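PDB 1XTP: Lmaj004091aaa from Leishmania major, which probably transfers methyl groups from S-adenosyl-L-methionine to the N-terminal amine of proteins that begin with an X-Pro-Lys sequence. Local coordinates for residues A[105-110]-A[161-166]; A[95-100]-A[114-119]. All blocks are in the same frame, centred on the assembly; numbering follows the deposited sequence.

Both contacts lie in the parallel half of the Rossmann-like sheet and its helices, and share helix 106-115: its first turns lie in contact 1, and the chain that follows it enters contact 2. Contact 1 is buried and joins that helix to strand 159-165 through side chains and the bound S-adenosyl-L-homoselenocysteine, with no hydrogen bond directly between its segments. Contact 2 is partly buried, reaches the surface at Ser-95 and Ala-117, and is held mainly by backbone bonds between parallel strands. Strands 96-100 and 159-165 are neighbours in the sheet, so the two contacts touch: Val-163 N lies 2.8 Å from Leu-98 O, a probable hydrogen bond.

Contact 1: A[105-110]-A[161-166]; sequences GRITKN and LIVIQW. With SAI (S-adenosyl-L-homoselenocysteine), chain B.
The guanidinium of Arg-106 has Gln-165 NE2 and the carboxylate of S-adenosyl-L-homoselenocysteine at its edge, near its plane, while CZ3 of Trp-166 comes up obliquely, 3.5 Å from Arg-106 NH2. The indole of Trp-166 carries Gln-165 NE2 over one face, offset toward the rim, and meets the ligand's O at its edge. Arg-106 grips the carboxylate with two N-H groups: NE to OXT of the ligand at 2.8 Å, and NH2 to its O at 2.9 Å, the latter nearly straight at 170°. A bend at chi3 (68°) in an otherwise extended arginine chain turns the guanidinium to meet both oxygens. From the strand, the backbone O of Gln-165 accepts a hydrogen bond from the ligand's amino N at 3.0 Å, so helix and strand together hold the amino-acid end of the product analogue. Beside this polar site, Ile-107 CD1 packs 3.2 Å from Gln-165 OE1 and reaches tip to tip toward Val-163, 4.1 Å from its CG1. Asp-78 of helix 75-87 ties two first-shell residues together, by a salt bridge to Arg-106 NH1 and a hydrogen bond from Gln-165 NE2. Helix 106-115 lies over the sheet face carrying Val-163 and Gln-165, the short segments' axes at 132°; helix 173-186 packs on Ile-162 and Ile-164 on the other face, and strand 191-198 adjoins 159-165.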
# COMPACT_ATOMS: atom_id res chain seq x y z
N GLY A 105 1.06 -7.46 11.39
CA GLY A 105 2.48 -7.12 11.55
C GLY A 105 3.44 -8.07 10.87
O GLY A 105 4.59 -8.21 11.30
N ARG A 106 2.98 -8.71 9.80
CA ARG A 106 3.77 -9.68 9.04
C ARG A 106 5.08 -9.13 8.49
O ARG A 106 6.15 -9.79 8.59
CB ARG A 106 2.94 -10.23 7.88
CG ARG A 106 3.65 -11.31 7.03
CD ARG A 106 2.81 -11.67 5.78
NE ARG A 106 2.76 -10.53 4.86
CZ ARG A 106 3.66 -10.27 3.91
NH1 ARG A 106 4.68 -11.07 3.67
NH2 ARG A 106 3.50 -9.19 3.16
N ILE A 107 5.01 -7.95 7.86
CA ILE A 107 6.20 -7.34 7.31
C ILE A 107 7.16 -6.86 8.44
O ILE A 107 8.38 -7.04 8.34
CB ILE A 107 5.84 -6.19 6.32
CG1 ILE A 107 5.02 -6.74 5.14
CG2 ILE A 107 7.13 -5.49 5.81
CD1 ILE A 107 4.38 -5.68 4.25
N THR A 108 6.60 -6.27 9.48
CA THR A 108 7.40 -5.85 10.63
C THR A 108 8.07 -7.06 11.29
O THR A 108 9.26 -7.01 11.57
CB THR A 108 6.55 -5.08 11.67
OG1 THR A 108 5.97 -3.93 11.04
CG2 THR A 108 7.40 -4.61 12.88
N LYS A 109 7.33 -8.15 11.49
CA LYS A 109 7.87 -9.31 12.19
C LYS A 109 9.02 -9.96 11.43
O LYS A 109 10.03 -10.32 12.03
CB LYS A 109 6.77 -10.36 12.46
CG LYS A 109 7.26 -11.53 13.31
CD LYS A 109 6.12 -12.32 13.92
N ASN A 110 8.87 -10.09 10.11
CA ASN A 110 9.77 -10.88 9.28
C ASN A 110 10.81 -10.07 8.52
O ASN A 110 11.71 -10.63 7.95
CB ASN A 110 8.95 -11.71 8.28
CG ASN A 110 8.04 -12.71 8.97
OD1 ASN A 110 8.48 -13.79 9.37
ND2 ASN A 110 6.77 -12.33 9.14
N LEU A 161 12.29 4.36 6.80
CA LEU A 161 11.49 3.61 5.83
C LEU A 161 10.03 3.69 6.16
O LEU A 161 9.66 3.62 7.32
CB LEU A 161 11.94 2.16 5.75
CG LEU A 161 11.55 1.42 4.45
CD1 LEU A 161 12.44 1.84 3.26
CD2 LEU A 161 11.59 -0.09 4.65
N ILE A 162 9.20 3.88 5.13
CA ILE A 162 7.75 3.87 5.28
C ILE A 162 7.20 2.86 4.29
O ILE A 162 7.23 3.05 3.08
CB ILE A 162 7.12 5.27 5.04
CG1 ILE A 162 7.68 6.27 6.04
CG2 ILE A 162 5.58 5.19 5.13
CD1 ILE A 162 7.20 7.68 5.84
N VAL A 163 6.70 1.76 4.84
CA VAL A 163 6.23 0.62 4.08
C VAL A 163 4.73 0.73 3.77
O VAL A 163 3.92 0.87 4.66
CB VAL A 163 6.51 -0.68 4.88
CG1 VAL A 163 5.98 -1.88 4.13
CG2 VAL A 163 8.01 -0.81 5.11
N ILE A 164 4.37 0.68 2.48
CA ILE A 164 2.98 0.66 2.06
C ILE A 164 2.82 -0.52 1.10
O ILE A 164 3.08 -0.42 -0.10
CB ILE A 164 2.56 2.00 1.38
CG1 ILE A 164 3.01 3.22 2.21
CG2 ILE A 164 1.03 2.05 1.16
CD1 ILE A 164 2.72 4.57 1.53
N GLN A 165 2.41 -1.66 1.63
CA GLN A 165 2.32 -2.89 0.85
C GLN A 165 0.94 -3.47 0.94
O GLN A 165 0.44 -3.69 2.05
CB GLN A 165 3.33 -3.92 1.34
CG GLN A 165 3.12 -5.30 0.69
CD GLN A 165 4.36 -6.19 0.69
OE1 GLN A 165 5.41 -5.82 1.21
NE2 GLN A 165 4.23 -7.38 0.09
N TRP A 166 0.35 -3.73 -0.22
CA TRP A 166 -0.97 -4.38 -0.33
C TRP A 166 -2.07 -3.62 0.46
O TRP A 166 -2.99 -4.21 1.01
CB TRP A 166 -0.88 -5.86 0.06
CG TRP A 166 -0.26 -6.73 -1.04
CD1 TRP A 166 -0.40 -6.58 -2.38
CD2 TRP A 166 0.58 -7.88 -0.85
NE1 TRP A 166 0.31 -7.55 -3.05
CE2 TRP A 166 0.91 -8.36 -2.14
CE3 TRP A 166 1.07 -8.55 0.27
CZ2 TRP A 166 1.72 -9.48 -2.33
CZ3 TRP A 166 1.89 -9.66 0.08
CH2 TRP A 166 2.20 -10.11 -1.22
N SAI B . 0.56 -4.83 4.80
CA SAI B . 0.30 -6.12 5.50
CB SAI B . -1.18 -6.44 5.47
CG SAI B . -1.80 -6.62 4.09
SE SAI B . -3.72 -7.03 4.29
C SAI B . 1.01 -7.30 4.87
O SAI B . 1.44 -7.22 3.72
OXT SAI B . 1.14 -8.36 5.48
C5' SAI B . -4.37 -5.18 4.04
C4' SAI B . -4.46 -4.38 5.34
O4' SAI B . -4.83 -3.07 5.03
C3' SAI B . -5.50 -4.88 6.33
O3' SAI B . -4.93 -5.06 7.60
C2' SAI B . -6.56 -3.80 6.40
O2' SAI B . -7.15 -3.69 7.69
C1' SAI B . -5.70 -2.61 6.04
N9 SAI B . -6.44 -1.45 5.55
C8 SAI B . -7.62 -1.45 4.86
N7 SAI B . -7.94 -0.19 4.60
C5 SAI B . -6.96 0.62 5.10
C6 SAI B . -6.78 2.00 5.10
N6 SAI B . -7.70 2.79 4.53
N1 SAI B . -5.66 2.55 5.71
C2 SAI B . -4.72 1.74 6.33
N3 SAI B . -4.91 0.37 6.31
C4 SAI B . -6.00 -0.17 5.70

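Contact 2: A[95-100]-A[114-119]; sequences SRALDC and KLYATT
Ser-95 O receives the backbone N-H of Thr-118 at 2.9 Å, with the donor nearly in line with the carbonyl bond. The next link runs the other way across the pair, from Ala-97 N to Thr-118 O, also 2.9 Å and 164° at the hydrogen. That same Thr-118 O takes a CA-H...O contact from Arg-96 CA at 3.3 Å, and Thr-119 CA makes a similar one to Ala-97 O. The two N-H bonds flank Arg-96 and fix its parallel bridge with Thr-118; the backbone bond of Ala-97 with Asp-120 continues the pairing to Ala-97 with Thr-119, whose side chains lie on the opposite sheet face. On the Arg-96 face, the arginine and threonine run side by side, and Thr-118 CG2 sits over one face of the guanidinium, 3.8 Å from NH1. With CG2 anti to the backbone N (OG1 chi1 -49°), Thr-118 offers its methyl to that flat group, while Arg-96 NH2 makes a salt bridge with Asp-120. On the Ala-97 face, CB lies over the Tyr-116 ring in a CH-pi contact, 4.0 Å from the centroid, and also packs against Thr-119 OG1. The hydroxyl end of Tyr-116 packs on Leu-161 CB. In this beta-alpha-beta unit strand 96-100 leads through helix 106-115 to strand 118-123, Thr-119 packs against Thr-108 and Leu-112 of that helix, and strand 159-165 adjoins 96-100 along its other edge.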
# COMPACT_ATOMS: atom_id res chain seq x y z
N SER A 95 17.25 3.51 11.25
CA SER A 95 16.75 3.75 12.61
C SER A 95 15.29 3.42 12.78
O SER A 95 14.96 2.45 13.46
CB SER A 95 16.99 5.18 13.07
OG SER A 95 18.37 5.39 13.12
N ARG A 96 14.43 4.23 12.18
CA ARG A 96 13.00 4.08 12.40
C ARG A 96 12.20 3.73 11.13
O ARG A 96 12.35 4.37 10.08
CB ARG A 96 12.46 5.34 13.06
CG ARG A 96 11.24 5.05 13.91
CD ARG A 96 10.75 6.23 14.68
NE ARG A 96 9.71 5.79 15.59
CZ ARG A 96 9.89 5.48 16.87
NH1 ARG A 96 11.08 5.62 17.48
NH2 ARG A 96 8.85 5.04 17.58
N ALA A 97 11.34 2.72 11.25
CA ALA A 97 10.43 2.33 10.18
C ALA A 97 8.96 2.46 10.61
O ALA A 97 8.67 2.51 11.80
CB ALA A 97 10.71 0.90 9.74
N LEU A 98 8.08 2.52 9.62
CA LEU A 98 6.63 2.55 9.80
C LEU A 98 5.99 1.58 8.80
O LEU A 98 6.22 1.66 7.59
CB LEU A 98 6.07 3.96 9.57
CG LEU A 98 4.54 4.14 9.58
CD1 LEU A 98 3.89 3.79 10.91
CD2 LEU A 98 4.15 5.58 9.16
N ASP A 99 5.17 0.68 9.34
CA ASP A 99 4.47 -0.35 8.58
C ASP A 99 3.00 0.06 8.49
O ASP A 99 2.26 -0.03 9.47
CB ASP A 99 4.65 -1.66 9.34
CG ASP A 99 4.19 -2.85 8.57
OD1 ASP A 99 3.78 -2.68 7.39
OD2 ASP A 99 4.26 -3.95 9.17
N CYS A 100 2.62 0.60 7.32
CA CYS A 100 1.29 1.14 7.07
C CYS A 100 0.35 0.06 6.54
O CYS A 100 0.73 -0.72 5.67
CB CYS A 100 1.33 2.24 6.00
SG CYS A 100 2.28 3.67 6.39
N LYS A 114 14.45 -6.90 11.62
CA LYS A 114 15.83 -7.30 11.33
C LYS A 114 16.68 -6.16 10.79
O LYS A 114 17.90 -6.26 10.82
CB LYS A 114 15.86 -8.42 10.29
CG LYS A 114 15.32 -9.73 10.79
CD LYS A 114 15.26 -10.78 9.68
CE LYS A 114 15.06 -12.16 10.28
NZ LYS A 114 15.00 -13.24 9.25
N LEU A 115 16.04 -5.10 10.28
CA LEU A 115 16.74 -4.01 9.59
C LEU A 115 16.68 -2.65 10.29
O LEU A 115 17.54 -1.80 10.05
CB LEU A 115 16.14 -3.84 8.20
CG LEU A 115 16.24 -4.98 7.21
CD1 LEU A 115 15.36 -4.71 6.05
CD2 LEU A 115 17.68 -5.14 6.74
N TYR A 116 15.66 -2.42 11.12
CA TYR A 116 15.46 -1.12 11.75
C TYR A 116 15.48 -1.22 13.27
O TYR A 116 14.95 -2.16 13.85
CB TYR A 116 14.17 -0.45 11.23
CG TYR A 116 14.27 -0.19 9.76
CD1 TYR A 116 13.91 -1.19 8.84
CD2 TYR A 116 14.78 1.00 9.27
CE1 TYR A 116 14.04 -1.00 7.51
CE2 TYR A 116 14.91 1.20 7.90
CZ TYR A 116 14.55 0.19 7.03
OH TYR A 116 14.68 0.37 5.68
N ALA A 117 16.13 -0.24 13.90
CA ALA A 117 16.19 -0.15 15.34
C ALA A 117 14.80 -0.15 15.98
O ALA A 117 14.58 -0.83 16.98
CB ALA A 117 16.99 1.10 15.76
N THR A 118 13.87 0.60 15.42
CA THR A 118 12.49 0.66 15.92
C THR A 118 11.53 0.69 14.75
O THR A 118 11.78 1.37 13.77
CB THR A 118 12.27 1.91 16.75
OG1 THR A 118 13.33 2.04 17.70
CG2 THR A 118 10.91 1.87 17.48
N THR A 119 10.44 -0.07 14.85
CA THR A 119 9.39 -0.05 13.85
C THR A 119 8.03 0.29 14.49
O THR A 119 7.66 -0.35 15.46
CB THR A 119 9.30 -1.41 13.13
OG1 THR A 119 10.57 -1.70 12.53
CG2 THR A 119 8.23 -1.41 12.05